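Local coordinates for molybdenum ABC transporter, periplasmic molybdenum-binding protein (Vibrio cholerae, PDB 4RXL) that binds tungstate in the crystal and probably captures molybdate or tungstate in the periplasm for delivery to an ABC importer, at residues S114-A119 against L167-K172; L88-A93 against T182-F187; A119-V124 against L147-N152; N84-I89 against Q190-I195; I8-S13 against T35-S40. All blocks are in the same frame, centred on the assembly; numbering follows the deposited sequence.

Interaction 1. Residues S114-A119 against L167-K172; sequences SRLAVA and LGIVYK. With WO4 (tungstate(VI)ion), chain B.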
# COMPACT_ATOMS: atom_id res chain seq x y z
N SER A 114 18.72 16.17 -0.12
CA SER A 114 17.43 15.72 0.39
C SER A 114 17.40 14.23 0.76
O SER A 114 18.35 13.50 0.62
CB SER A 114 16.31 16.04 -0.59
OG SER A 114 16.18 17.43 -0.84
N ARG A 115 16.26 13.80 1.28
CA ARG A 115 16.04 12.41 1.68
C ARG A 115 15.05 11.66 0.78
O ARG A 115 14.15 12.25 0.20
CB ARG A 115 15.55 12.39 3.12
CG ARG A 115 16.59 12.82 4.13
CD ARG A 115 16.08 12.70 5.55
NE ARG A 115 17.19 12.87 6.49
CZ ARG A 115 17.92 11.89 7.03
NH1 ARG A 115 17.67 10.60 6.77
NH2 ARG A 115 18.91 12.20 7.86
N LEU A 116 15.23 10.35 0.68
CA LEU A 116 14.33 9.48 -0.08
C LEU A 116 13.07 9.20 0.74
O LEU A 116 13.16 8.65 1.85
CB LEU A 116 15.02 8.16 -0.41
CG LEU A 116 14.29 7.08 -1.21
CD1 LEU A 116 13.91 7.52 -2.61
CD2 LEU A 116 15.18 5.84 -1.26
N ALA A 117 11.91 9.55 0.20
CA ALA A 117 10.65 9.33 0.90
C ALA A 117 10.24 7.87 0.80
O ALA A 117 10.06 7.33 -0.30
CB ALA A 117 9.55 10.22 0.36
N VAL A 118 10.07 7.23 1.95
CA VAL A 118 9.59 5.85 2.01
C VAL A 118 8.74 5.67 3.25
O VAL A 118 8.87 6.46 4.20
CB VAL A 118 10.74 4.82 2.09
CG1 VAL A 118 11.63 4.90 0.86
CG2 VAL A 118 11.55 5.00 3.38
N ALA A 119 7.86 4.67 3.23
CA ALA A 119 7.15 4.29 4.47
C ALA A 119 8.12 3.54 5.39
O ALA A 119 9.15 3.05 4.93
CB ALA A 119 5.90 3.49 4.20
N LEU A 167 12.93 12.23 -4.53
CA LEU A 167 12.54 10.88 -4.93
C LEU A 167 11.78 10.23 -3.78
O LEU A 167 12.03 10.51 -2.60
CB LEU A 167 13.76 10.01 -5.26
CG LEU A 167 14.61 10.43 -6.46
CD1 LEU A 167 15.91 9.64 -6.48
CD2 LEU A 167 13.84 10.27 -7.77
N GLY A 168 10.86 9.34 -4.13
CA GLY A 168 10.21 8.50 -3.17
C GLY A 168 9.84 7.18 -3.78
O GLY A 168 9.84 7.01 -5.01
N ILE A 169 9.54 6.22 -2.91
CA ILE A 169 9.13 4.89 -3.34
C ILE A 169 7.70 4.63 -2.85
O ILE A 169 7.44 4.58 -1.67
CB ILE A 169 10.11 3.80 -2.88
CG1 ILE A 169 11.48 4.03 -3.52
CG2 ILE A 169 9.58 2.42 -3.28
CD1 ILE A 169 12.58 3.19 -2.91
N VAL A 170 6.79 4.45 -3.80
CA VAL A 170 5.40 4.26 -3.53
C VAL A 170 4.88 3.15 -4.44
O VAL A 170 5.63 2.57 -5.25
CB VAL A 170 4.57 5.55 -3.68
CG1 VAL A 170 5.04 6.64 -2.73
CG2 VAL A 170 4.61 6.04 -5.12
N TYR A 171 3.58 2.85 -4.34
CA TYR A 171 2.98 1.95 -5.31
C TYR A 171 2.59 2.65 -6.59
O TYR A 171 2.38 3.87 -6.63
CB TYR A 171 1.77 1.24 -4.72
CG TYR A 171 2.03 0.55 -3.41
CD1 TYR A 171 2.68 -0.67 -3.40
CD2 TYR A 171 1.57 1.06 -2.21
CE1 TYR A 171 2.90 -1.35 -2.20
CE2 TYR A 171 1.76 0.38 -1.01
CZ TYR A 171 2.41 -0.83 -1.03
OH TYR A 171 2.69 -1.49 0.12
N LYS A 172 2.51 1.87 -7.66
CA LYS A 172 2.03 2.32 -8.96
C LYS A 172 0.70 3.03 -8.82
O LYS A 172 0.49 4.10 -9.40
CB LYS A 172 1.92 1.13 -9.92
CG LYS A 172 1.25 1.40 -11.25
CD LYS A 172 2.09 2.23 -12.17
CE LYS A 172 1.49 2.24 -13.57
NZ LYS A 172 1.34 0.86 -14.14
W WO4 B . 0.66 0.74 3.11
O1 WO4 B . 1.01 2.59 3.81
O2 WO4 B . 2.27 -0.21 2.29
O3 WO4 B . -0.05 -0.42 4.66
O4 WO4 B . -0.77 0.82 1.62
O HOH W 1 7.86 3.11 0.68
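Ala117 and Gly168 lie backbone to backbone where strand 116-119 meets strand 168-171, a single isolated bridge in one domain of a two-domain periplasmic binding protein fold. The tight part is short. Ala117 N donates to Leu167 O at 3.0 Å, in the carbonyl plane, and Ala117 O takes the N-H of Ile169 at 2.9 Å with the donor almost straight ahead of the oxygen (C=O...N 176°). Two bonds thus clasp Ala117 from both sides of Gly168. Beside them Leu116, its CG turned anti to the backbone N (chi1 -180°), lays CD1 over the Leu167 side chain, 3.6 Å from Leu167 CB, while its other branch, CD2, reaches Ile169 CD1 at 4.1 Å. Val118 and Ile169 run alongside each other more loosely.

Beyond the bridge the strands diverge, their short axes 38° apart, and one water links the separating backbones, accepting from Ala119 N and donating to Ile169 O. At the other end the chain is exposed at Arg115, which leans away from strand 168-171 and gives NH1 to Leu147 O. Strand 168-171 instead runs on into the pocket, where Tyr171 OH donates to tungstate O2 at 2.6 Å, with that oxygen in the plane of the ring.

Interaction 2. Residues L88-A93 against T182-F187; sequences LIRPTA and TIVTAF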
# COMPACT_ATOMS: atom_id res chain seq x y z
N LEU A 88 9.40 4.24 -8.38
CA LEU A 88 10.21 5.34 -7.95
C LEU A 88 9.58 6.57 -8.57
O LEU A 88 9.41 6.66 -9.80
CB LEU A 88 11.64 5.16 -8.43
CG LEU A 88 12.65 6.22 -8.00
CD1 LEU A 88 12.83 6.24 -6.49
CD2 LEU A 88 13.95 5.92 -8.71
N ILE A 89 9.26 7.54 -7.72
CA ILE A 89 8.66 8.80 -8.16
C ILE A 89 9.51 10.02 -7.81
O ILE A 89 10.35 9.98 -6.93
CB ILE A 89 7.24 8.99 -7.59
CG1 ILE A 89 7.20 8.89 -6.06
CG2 ILE A 89 6.28 7.94 -8.11
CD1 ILE A 89 5.97 9.53 -5.46
N ARG A 90 9.22 11.10 -8.53
CA ARG A 90 9.82 12.42 -8.34
C ARG A 90 8.68 13.44 -8.38
O ARG A 90 7.61 13.13 -8.93
CB ARG A 90 10.80 12.73 -9.49
CG ARG A 90 10.14 12.86 -10.86
CD ARG A 90 11.13 13.31 -11.92
NE ARG A 90 10.54 13.39 -13.26
CZ ARG A 90 9.86 14.43 -13.75
NH1 ARG A 90 9.63 15.51 -13.01
NH2 ARG A 90 9.40 14.38 -15.00
N PRO A 91 8.89 14.65 -7.82
CA PRO A 91 7.89 15.71 -8.02
C PRO A 91 7.90 16.11 -9.48
O PRO A 91 8.97 16.20 -10.07
CB PRO A 91 8.38 16.86 -7.13
CG PRO A 91 9.53 16.34 -6.35
CD PRO A 91 10.02 15.09 -7.01
N THR A 92 6.72 16.35 -10.04
CA THR A 92 6.59 16.62 -11.47
C THR A 92 7.37 17.87 -11.85
O THR A 92 7.97 17.93 -12.93
CB THR A 92 5.11 16.78 -11.89
OG1 THR A 92 4.41 15.55 -11.66
CG2 THR A 92 5.00 17.13 -13.37
N ALA A 93 7.41 18.84 -10.95
CA ALA A 93 8.14 20.08 -11.18
C ALA A 93 9.65 19.98 -10.88
O ALA A 93 10.34 20.98 -10.93
CB ALA A 93 7.52 21.20 -10.37
N THR A 182 5.59 12.26 -10.83
CA THR A 182 5.85 11.52 -12.05
C THR A 182 6.66 10.27 -11.73
O THR A 182 7.55 10.30 -10.87
CB THR A 182 6.63 12.40 -13.04
OG1 THR A 182 5.90 13.61 -13.29
CG2 THR A 182 6.88 11.67 -14.36
N ILE A 183 6.37 9.19 -12.44
CA ILE A 183 7.13 7.95 -12.30
C ILE A 183 8.49 8.06 -13.02
O ILE A 183 8.57 8.42 -14.20
CB ILE A 183 6.32 6.75 -12.80
CG1 ILE A 183 5.05 6.59 -11.96
CG2 ILE A 183 7.15 5.47 -12.73
CD1 ILE A 183 4.11 5.54 -12.47
N VAL A 184 9.55 7.79 -12.27
CA VAL A 184 10.88 7.75 -12.83
C VAL A 184 11.13 6.37 -13.43
O VAL A 184 11.58 6.25 -14.56
CB VAL A 184 11.94 8.12 -11.78
CG1 VAL A 184 13.33 8.05 -12.40
CG2 VAL A 184 11.68 9.52 -11.24
N THR A 185 10.80 5.33 -12.68
CA THR A 185 10.92 3.97 -13.15
C THR A 185 10.16 3.06 -12.20
O THR A 185 9.77 3.48 -11.12
CB THR A 185 12.40 3.52 -13.31
OG1 THR A 185 12.47 2.39 -14.20
CG2 THR A 185 13.01 3.13 -11.99
N ALA A 186 9.88 1.84 -12.65
CA ALA A 186 9.25 0.85 -11.84
C ALA A 186 10.30 -0.18 -11.45
O ALA A 186 11.16 -0.54 -12.26
CB ALA A 186 8.14 0.18 -12.63
N PHE A 187 10.21 -0.68 -10.23
CA PHE A 187 11.11 -1.74 -9.76
C PHE A 187 10.75 -3.08 -10.40
O PHE A 187 9.57 -3.36 -10.63
CB PHE A 187 11.07 -1.83 -8.23
CG PHE A 187 11.68 -0.65 -7.57
CD1 PHE A 187 13.04 -0.58 -7.40
CD2 PHE A 187 10.89 0.41 -7.18
CE1 PHE A 187 13.60 0.51 -6.81
CE2 PHE A 187 11.44 1.52 -6.60
CZ PHE A 187 12.81 1.57 -6.42
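Leu88 opens the pairing by giving its N-H to Thr185 O at 2.9 Å, nearly straight (173°). Its carbonyl then serves two neighbours: Val184 N at 2.7 Å from Leu88 O, and Thr185 N by a weak, longer bond. Leu88 CB also packs against CE2 of the Phe187 ring. At Ile89, opposite Ile183, no backbone bonds cross; Ile89 CA approaches Thr182 O instead, and its CG2 branch meets Ile183 CG1.

Arg90 returns to a hydrogen-bonded pair, exchanging two backbone bonds with Thr182. Its side chain leaves with CG between the backbone N and carbonyl carbon (chi1 65°), then extends alongside Thr182, so that the guanidinium lies flat with Thr182 CB 3.8 Å above the middle of one face. Val184 CG2 crosses the aliphatic part, 3.7 Å from Arg90 CG. The guanidinium is steadied at its edge by a bond from Arg90 NH1 to Thr92 O at 2.9 Å. Thr92 then closes the end with a hydroxyl-to-hydroxyl bond, Thr92 OG1 to Thr182 OG1, 2.9 Å; Thr92 OG1 is also bonded to Asp179 O.

With Val184 and Thr185 both facing Leu88, this is a classic beta bulge in an antiparallel strand pair.

Interaction 3. Residues A119-V124 against L147-N152; sequences AQVDAV and LAQTNN. With WO4 (tungstate(VI)ion), chain B.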
# COMPACT_ATOMS: atom_id res chain seq x y z
N ALA A 119 7.86 4.67 3.23
CA ALA A 119 7.15 4.29 4.47
C ALA A 119 8.12 3.54 5.39
O ALA A 119 9.15 3.05 4.93
CB ALA A 119 5.90 3.49 4.20
N GLN A 120 7.82 3.51 6.68
CA GLN A 120 8.70 2.91 7.69
C GLN A 120 9.12 1.51 7.21
O GLN A 120 8.29 0.65 7.01
CB GLN A 120 8.01 2.83 9.06
CG GLN A 120 8.96 2.90 10.27
CD GLN A 120 9.77 1.63 10.45
OE1 GLN A 120 9.21 0.53 10.47
NE2 GLN A 120 11.10 1.78 10.58
N VAL A 121 10.42 1.31 7.09
CA VAL A 121 10.97 0.15 6.36
C VAL A 121 10.92 -1.17 7.10
O VAL A 121 11.10 -2.22 6.48
CB VAL A 121 12.41 0.40 5.87
CG1 VAL A 121 12.49 1.60 4.93
CG2 VAL A 121 13.37 0.59 7.03
N ASP A 122 10.71 -1.13 8.40
CA ASP A 122 10.71 -2.34 9.19
C ASP A 122 9.34 -2.96 9.28
O ASP A 122 9.24 -4.17 9.42
CB ASP A 122 11.27 -2.08 10.59
CG ASP A 122 12.75 -1.69 10.56
OD1 ASP A 122 13.54 -2.41 9.91
OD2 ASP A 122 13.12 -0.67 11.19
N ALA A 123 8.28 -2.16 9.18
CA ALA A 123 6.93 -2.69 9.40
C ALA A 123 5.86 -2.33 8.37
O ALA A 123 4.94 -3.11 8.16
CB ALA A 123 6.44 -2.30 10.78
N VAL A 124 5.93 -1.16 7.74
CA VAL A 124 4.90 -0.78 6.77
C VAL A 124 5.16 -1.47 5.45
O VAL A 124 6.29 -1.35 4.95
CB VAL A 124 4.80 0.75 6.56
CG1 VAL A 124 3.73 1.05 5.53
CG2 VAL A 124 4.51 1.42 7.88
N LEU A 147 16.99 8.23 4.36
CA LEU A 147 15.55 8.05 4.24
C LEU A 147 14.77 9.09 5.05
O LEU A 147 15.18 9.49 6.13
CB LEU A 147 15.13 6.67 4.77
CG LEU A 147 15.91 5.46 4.24
CD1 LEU A 147 15.50 4.21 5.00
CD2 LEU A 147 15.69 5.29 2.75
N ALA A 148 13.61 9.49 4.51
CA ALA A 148 12.58 10.16 5.28
C ALA A 148 11.45 9.16 5.43
O ALA A 148 10.70 8.91 4.48
CB ALA A 148 12.12 11.43 4.59
N GLN A 149 11.38 8.52 6.59
CA GLN A 149 10.44 7.42 6.78
C GLN A 149 9.13 7.95 7.34
O GLN A 149 9.12 8.72 8.28
CB GLN A 149 11.00 6.34 7.71
CG GLN A 149 12.28 5.70 7.21
CD GLN A 149 12.72 4.52 8.07
OE1 GLN A 149 12.00 3.51 8.20
NE2 GLN A 149 13.90 4.63 8.66
N THR A 150 8.03 7.51 6.74
CA THR A 150 6.70 7.97 7.10
C THR A 150 5.84 6.82 7.62
O THR A 150 6.15 5.64 7.41
CB THR A 150 6.00 8.58 5.87
OG1 THR A 150 5.81 7.56 4.89
CG2 THR A 150 6.82 9.70 5.31
N ASN A 151 4.75 7.17 8.32
CA ASN A 151 3.87 6.13 8.89
C ASN A 151 3.04 5.31 7.89
O ASN A 151 2.51 4.24 8.23
CB ASN A 151 2.89 6.74 9.90
CG ASN A 151 3.57 7.30 11.10
OD1 ASN A 151 4.78 7.23 11.24
ND2 ASN A 151 2.79 7.91 11.98
N ASN A 152 2.89 5.82 6.66
CA ASN A 152 2.21 5.08 5.61
C ASN A 152 2.64 5.59 4.26
O ASN A 152 3.29 6.65 4.18
CB ASN A 152 0.69 5.09 5.80
CG ASN A 152 0.07 6.44 5.60
OD1 ASN A 152 0.18 7.04 4.51
ND2 ASN A 152 -0.64 6.92 6.59
W WO4 B . 0.66 0.74 3.11
O1 WO4 B . 1.01 2.59 3.81
O2 WO4 B . 2.27 -0.21 2.29
O3 WO4 B . -0.05 -0.42 4.66
O4 WO4 B . -0.77 0.82 1.62
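Gln149 reaches across to the turn that follows strand 116-119 and grips it with its amide oxygen. Its CB rests against Gln120 CA at 4.1 Å. CG stands anti to the carbonyl carbon (chi1 -61°), and from there the chain runs out extended, bringing CD about equally close to Gln120 NE2 and Val121 N. At the tip, OE1 accepts the N-H of Val121 at 2.9 Å in a nearly straight bond (168°), with the donor tilted somewhat out of the amide plane. The same oxygen sits 3.1 Å from Gln120 NE2 and is brushed by Val121 CG2, so the amide oxygen lies against the turn.

Gln120 itself folds back, bent at its second torsion, and ties the turn to itself: OE1 accepts from Asp122 N, and NE2 donates to Asp122 OD2, which it meets from above the carboxylate plane. Below this, Ala119 pairs with Thr150 as the last parallel bridge between strands 116-119 and 147-150, and Gln120 N donates to Thr150 O at 2.8 Å. Helix 125-137 begins right after Val124, and helix 153-161 right after Asn152, so the N-terminal ends of both helices face the bound oxyanion, which Ala126 N and Val153 N hydrogen-bond.

Farther from the pocket, the buried side chains of Val121 and Leu147 meet tip to tip, CG1 to CD1 4.0 Å, with Trp140 touching both residues. Toward the pocket, Val124 splits its two branches: CG2 packs on Asn151 O, while CG1 comes 3.6 Å from tungstate O1. Asn152 CB touches that same oxygen, and its OD1 turns back to cap Leu155 N.

Interaction 4. Residues N84-I89 against Q190-I195; sequences NSLVLI and QSHQPI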
# COMPACT_ATOMS: atom_id res chain seq x y z
N ASN A 84 -0.19 -5.24 -6.75
CA ASN A 84 0.32 -3.92 -7.10
C ASN A 84 1.74 -4.08 -7.60
O ASN A 84 2.28 -5.18 -7.62
CB ASN A 84 0.24 -2.97 -5.89
CG ASN A 84 -0.14 -1.54 -6.25
OD1 ASN A 84 0.18 -1.04 -7.35
ND2 ASN A 84 -0.75 -0.85 -5.31
N SER A 85 2.33 -2.96 -8.02
CA SER A 85 3.75 -2.90 -8.31
C SER A 85 4.31 -1.69 -7.59
O SER A 85 3.58 -0.83 -7.08
CB SER A 85 4.01 -2.87 -9.80
OG SER A 85 3.53 -1.68 -10.36
N LEU A 86 5.64 -1.63 -7.55
CA LEU A 86 6.37 -0.60 -6.81
C LEU A 86 7.13 0.31 -7.79
O LEU A 86 7.74 -0.17 -8.76
CB LEU A 86 7.37 -1.29 -5.88
CG LEU A 86 7.88 -0.54 -4.65
CD1 LEU A 86 6.79 -0.48 -3.60
CD2 LEU A 86 9.10 -1.24 -4.09
N VAL A 87 7.07 1.61 -7.52
CA VAL A 87 7.68 2.61 -8.38
C VAL A 87 8.49 3.64 -7.62
O VAL A 87 8.34 3.86 -6.41
CB VAL A 87 6.62 3.32 -9.24
CG1 VAL A 87 5.91 2.30 -10.14
CG2 VAL A 87 5.61 4.07 -8.39
N LEU A 88 9.40 4.24 -8.38
CA LEU A 88 10.21 5.34 -7.95
C LEU A 88 9.58 6.57 -8.57
O LEU A 88 9.41 6.66 -9.80
CB LEU A 88 11.64 5.16 -8.43
CG LEU A 88 12.65 6.22 -8.00
CD1 LEU A 88 12.83 6.24 -6.49
CD2 LEU A 88 13.95 5.92 -8.71
N ILE A 89 9.26 7.54 -7.72
CA ILE A 89 8.66 8.80 -8.16
C ILE A 89 9.51 10.02 -7.81
O ILE A 89 10.35 9.98 -6.93
CB ILE A 89 7.24 8.99 -7.59
CG1 ILE A 89 7.20 8.89 -6.06
CG2 ILE A 89 6.28 7.94 -8.11
CD1 ILE A 89 5.97 9.53 -5.46
N GLN A 190 11.64 -9.12 -9.72
CA GLN A 190 12.67 -9.85 -8.99
C GLN A 190 13.16 -9.11 -7.75
O GLN A 190 13.79 -9.70 -6.87
CB GLN A 190 13.86 -10.11 -9.92
CG GLN A 190 13.60 -11.16 -10.98
CD GLN A 190 12.67 -10.68 -12.07
OE1 GLN A 190 12.72 -9.52 -12.47
NE2 GLN A 190 11.81 -11.56 -12.55
N SER A 191 12.88 -7.82 -7.69
CA SER A 191 13.48 -6.95 -6.65
C SER A 191 12.82 -6.96 -5.29
O SER A 191 13.40 -6.48 -4.31
CB SER A 191 13.58 -5.53 -7.18
OG SER A 191 12.35 -4.90 -7.14
N HIS A 192 11.60 -7.47 -5.20
CA HIS A 192 10.87 -7.53 -3.92
C HIS A 192 9.84 -8.66 -3.97
O HIS A 192 9.56 -9.18 -5.05
CB HIS A 192 10.19 -6.18 -3.61
CG HIS A 192 9.27 -5.70 -4.69
ND1 HIS A 192 7.98 -6.18 -4.83
CD2 HIS A 192 9.47 -4.85 -5.73
CE1 HIS A 192 7.41 -5.61 -5.88
NE2 HIS A 192 8.29 -4.79 -6.44
N GLN A 193 9.27 -8.99 -2.83
CA GLN A 193 8.20 -9.95 -2.80
C GLN A 193 6.99 -9.41 -3.56
O GLN A 193 6.69 -8.24 -3.51
CB GLN A 193 7.81 -10.24 -1.36
CG GLN A 193 8.73 -11.22 -0.66
CD GLN A 193 8.65 -12.64 -1.22
OE1 GLN A 193 9.57 -13.12 -1.86
NE2 GLN A 193 7.52 -13.27 -1.02
N PRO A 194 6.31 -10.28 -4.26
CA PRO A 194 5.09 -9.85 -4.96
C PRO A 194 4.12 -9.14 -4.02
O PRO A 194 3.82 -9.62 -2.94
CB PRO A 194 4.51 -11.16 -5.49
CG PRO A 194 5.66 -12.11 -5.57
CD PRO A 194 6.61 -11.71 -4.49
N ILE A 195 3.65 -7.96 -4.44
CA ILE A 195 2.74 -7.16 -3.64
C ILE A 195 1.31 -7.66 -3.79
O ILE A 195 0.78 -7.70 -4.89
CB ILE A 195 2.80 -5.70 -4.05
CG1 ILE A 195 4.23 -5.21 -3.90
CG2 ILE A 195 1.82 -4.86 -3.24
CD1 ILE A 195 4.54 -3.98 -4.73
O HOH W 2 4.44 -6.80 -7.00
O HOH W 3 7.39 -3.70 -8.74
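Ile195 supplies most of the apolar contact, spreading its branches along the backbone and side chains of Asn84, Ser85 and Leu86. Its CG2 lies 3.6 Å from Asn84 CB. The other branch starts anti to the carbonyl carbon (chi1 -58°) and carries CD1 over the Ser85 main chain, 3.7 Å from Ser85 C, and on to Leu86 CB. The His192 ring comes in obliquely next to it, with NE2 3.7 Å from Leu86 CB and CD2 against Leu86 CD2.

Direct polar contact between the segments amounts to one bond, Asn84 N to Ile195 O at 3.2 Å, with the donor well above the carbonyl plane. Here the loop after strand 181-186 feeds into strand 195-201, which pairs antiparallel with strand 78-91 in the mixed sheet of this binding-protein fold. Asn84 ND2 points elsewhere, to Thr173 and Tyr197.

Water does the rest of the polar work. One molecule donates to Asn84 O and accepts from Ile195 N; another accepts from Leu86 N and lies 2.7 Å from His192 NE2, in the plane of the ring. The imidazole is fixed at its other nitrogen too, where His192 ND1 donates to Gln193 O at 2.8 Å.

Interaction 5. Residues I8-S13 against T35-S40; sequences IYAASS and TVYGGS. With WO4 (tungstate(VI)ion), chain B.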
# COMPACT_ATOMS: atom_id res chain seq x y z
N ILE A 8 -14.21 -1.00 8.51
CA ILE A 8 -13.23 -1.50 7.58
C ILE A 8 -11.90 -0.80 7.85
O ILE A 8 -11.79 0.43 7.75
CB ILE A 8 -13.66 -1.25 6.13
CG1 ILE A 8 -14.95 -1.99 5.82
CG2 ILE A 8 -12.54 -1.69 5.18
CD1 ILE A 8 -15.63 -1.50 4.57
N TYR A 9 -10.88 -1.59 8.15
CA TYR A 9 -9.52 -1.09 8.35
C TYR A 9 -8.74 -1.44 7.11
O TYR A 9 -8.69 -2.61 6.75
CB TYR A 9 -8.91 -1.79 9.57
CG TYR A 9 -9.24 -1.15 10.91
CD1 TYR A 9 -10.54 -0.90 11.29
CD2 TYR A 9 -8.22 -0.81 11.80
CE1 TYR A 9 -10.87 -0.27 12.49
CE2 TYR A 9 -8.52 -0.22 13.01
CZ TYR A 9 -9.82 0.04 13.36
OH TYR A 9 -10.09 0.64 14.57
N ALA A 10 -8.12 -0.48 6.42
CA ALA A 10 -7.46 -0.75 5.15
C ALA A 10 -6.16 0.02 5.01
O ALA A 10 -6.10 1.21 5.32
CB ALA A 10 -8.36 -0.42 3.98
N ALA A 11 -5.15 -0.65 4.46
CA ALA A 11 -3.91 -0.02 4.08
C ALA A 11 -4.14 1.31 3.36
O ALA A 11 -5.04 1.44 2.50
CB ALA A 11 -3.16 -0.95 3.15
N SER A 12 -3.33 2.29 3.67
CA SER A 12 -3.45 3.57 3.06
C SER A 12 -3.47 3.54 1.53
O SER A 12 -4.15 4.35 0.92
CB SER A 12 -2.33 4.48 3.51
OG SER A 12 -2.43 4.69 4.92
N SER A 13 -2.73 2.63 0.89
CA SER A 13 -2.72 2.60 -0.57
C SER A 13 -4.11 2.21 -1.12
O SER A 13 -4.35 2.36 -2.31
CB SER A 13 -1.65 1.62 -1.12
OG SER A 13 -1.80 0.32 -0.58
N THR A 35 -14.70 3.65 7.55
CA THR A 35 -13.36 3.30 7.08
C THR A 35 -12.27 3.99 7.88
O THR A 35 -12.39 5.14 8.24
CB THR A 35 -13.15 3.66 5.60
OG1 THR A 35 -13.43 5.05 5.41
CG2 THR A 35 -14.06 2.85 4.69
N VAL A 36 -11.22 3.24 8.16
CA VAL A 36 -10.03 3.71 8.85
C VAL A 36 -8.85 3.28 8.00
O VAL A 36 -8.66 2.08 7.76
CB VAL A 36 -9.90 3.04 10.23
CG1 VAL A 36 -8.54 3.34 10.89
CG2 VAL A 36 -11.08 3.42 11.10
N TYR A 37 -8.04 4.24 7.55
CA TYR A 37 -6.90 4.02 6.67
C TYR A 37 -5.61 4.31 7.43
O TYR A 37 -5.57 5.19 8.29
CB TYR A 37 -7.00 4.87 5.41
CG TYR A 37 -8.21 4.63 4.55
CD1 TYR A 37 -8.36 3.43 3.90
CD2 TYR A 37 -9.19 5.60 4.40
CE1 TYR A 37 -9.50 3.18 3.14
CE2 TYR A 37 -10.34 5.37 3.62
CZ TYR A 37 -10.47 4.15 2.97
OH TYR A 37 -11.61 3.89 2.23
N GLY A 38 -4.58 3.56 7.13
CA GLY A 38 -3.30 3.76 7.78
C GLY A 38 -2.33 2.70 7.34
O GLY A 38 -2.62 1.85 6.46
N GLY A 39 -1.14 2.72 7.88
CA GLY A 39 -0.14 1.71 7.51
C GLY A 39 -0.66 0.37 8.01
O GLY A 39 -1.25 0.27 9.10
N SER A 40 -0.43 -0.67 7.21
CA SER A 40 -1.03 -1.99 7.47
C SER A 40 -0.58 -2.52 8.82
O SER A 40 -1.36 -3.18 9.55
CB SER A 40 -0.68 -2.99 6.38
OG SER A 40 -1.07 -2.53 5.10
W WO4 B . 0.66 0.74 3.11
O1 WO4 B . 1.01 2.59 3.81
O2 WO4 B . 2.27 -0.21 2.29
O3 WO4 B . -0.05 -0.42 4.66
O4 WO4 B . -0.77 0.82 1.62
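Ala11 CB and Ser40 OG touch at 3.3 Å beside the bound tungstate, where the C-terminal ends of two strands converge on the anion. Each brings one serine that gives two hydrogen bonds to one oxygen. Ser13 donates from N and from OG to tungstate O4, and Ser40 from N and from OG to O3; both hydroxyl bonds are very short and doubtful in length, 2.5 Å for Ser13 OG to O4 and 2.4 Å for Ser40 OG to O3. The Ser13 hydroxyl, placed between the backbone N and the carbonyl carbon (chi1 55°), turns in to the same oxygen as its own N-H. Each hydroxyl also bonds elsewhere: Ser13 to Tyr197 OH, Ser40 to Ala59 N, itself of the pocket.

Behind the serines, Ser12 N donates to Gly38 O at 2.9 Å from above the carbonyl plane, tying the two binding turns together. Ser12 OG packs against the bare backbone of Gly38, 3.1 Å from its CA. Farther back come the parallel strands, joined by Val36 N to Ile8 O, Ala10 N to Val36 O and a weak bond from Gly38 N to Ala10 O.

On one face of this pair Val36 CB sits 4.1 Å from the centroid of the Tyr9 ring, a CH-pi contact almost on the ring normal. On the other, the CD1-CE1 side of the Tyr37 ring meets Ala10 CB, and its hydroxyl goes to Asn19. Helix 40-49 packs on the Tyr9 and Val36 face, helix 15-28 touches Thr35 and Tyr37 as the crossover of the beta-alpha-beta unit, and strand 55-57 flanks strand 6-11.

How the interactions relate
Along the chain interaction 5 comes first and closes before the others begin. Interactions 2 and 4 then both start from strand 78-91, sharing Leu88 and Ile89, and span interaction 1, which in turn spans interaction 3. Strand 168-171 lies next to strand 78-91, so interactions 1, 2 and 4 form one continuous block, with centres 9 to 13 Å apart; interaction 3 joins it through Ala119 and strand 116-119. Interaction 5 stands about 15 Å from interaction 3 and 19 Å from interaction 1, centre to centre. Tungstate lies between, touched by interactions 1, 3 and 5, consistent with a ligand enclosed between two lobes.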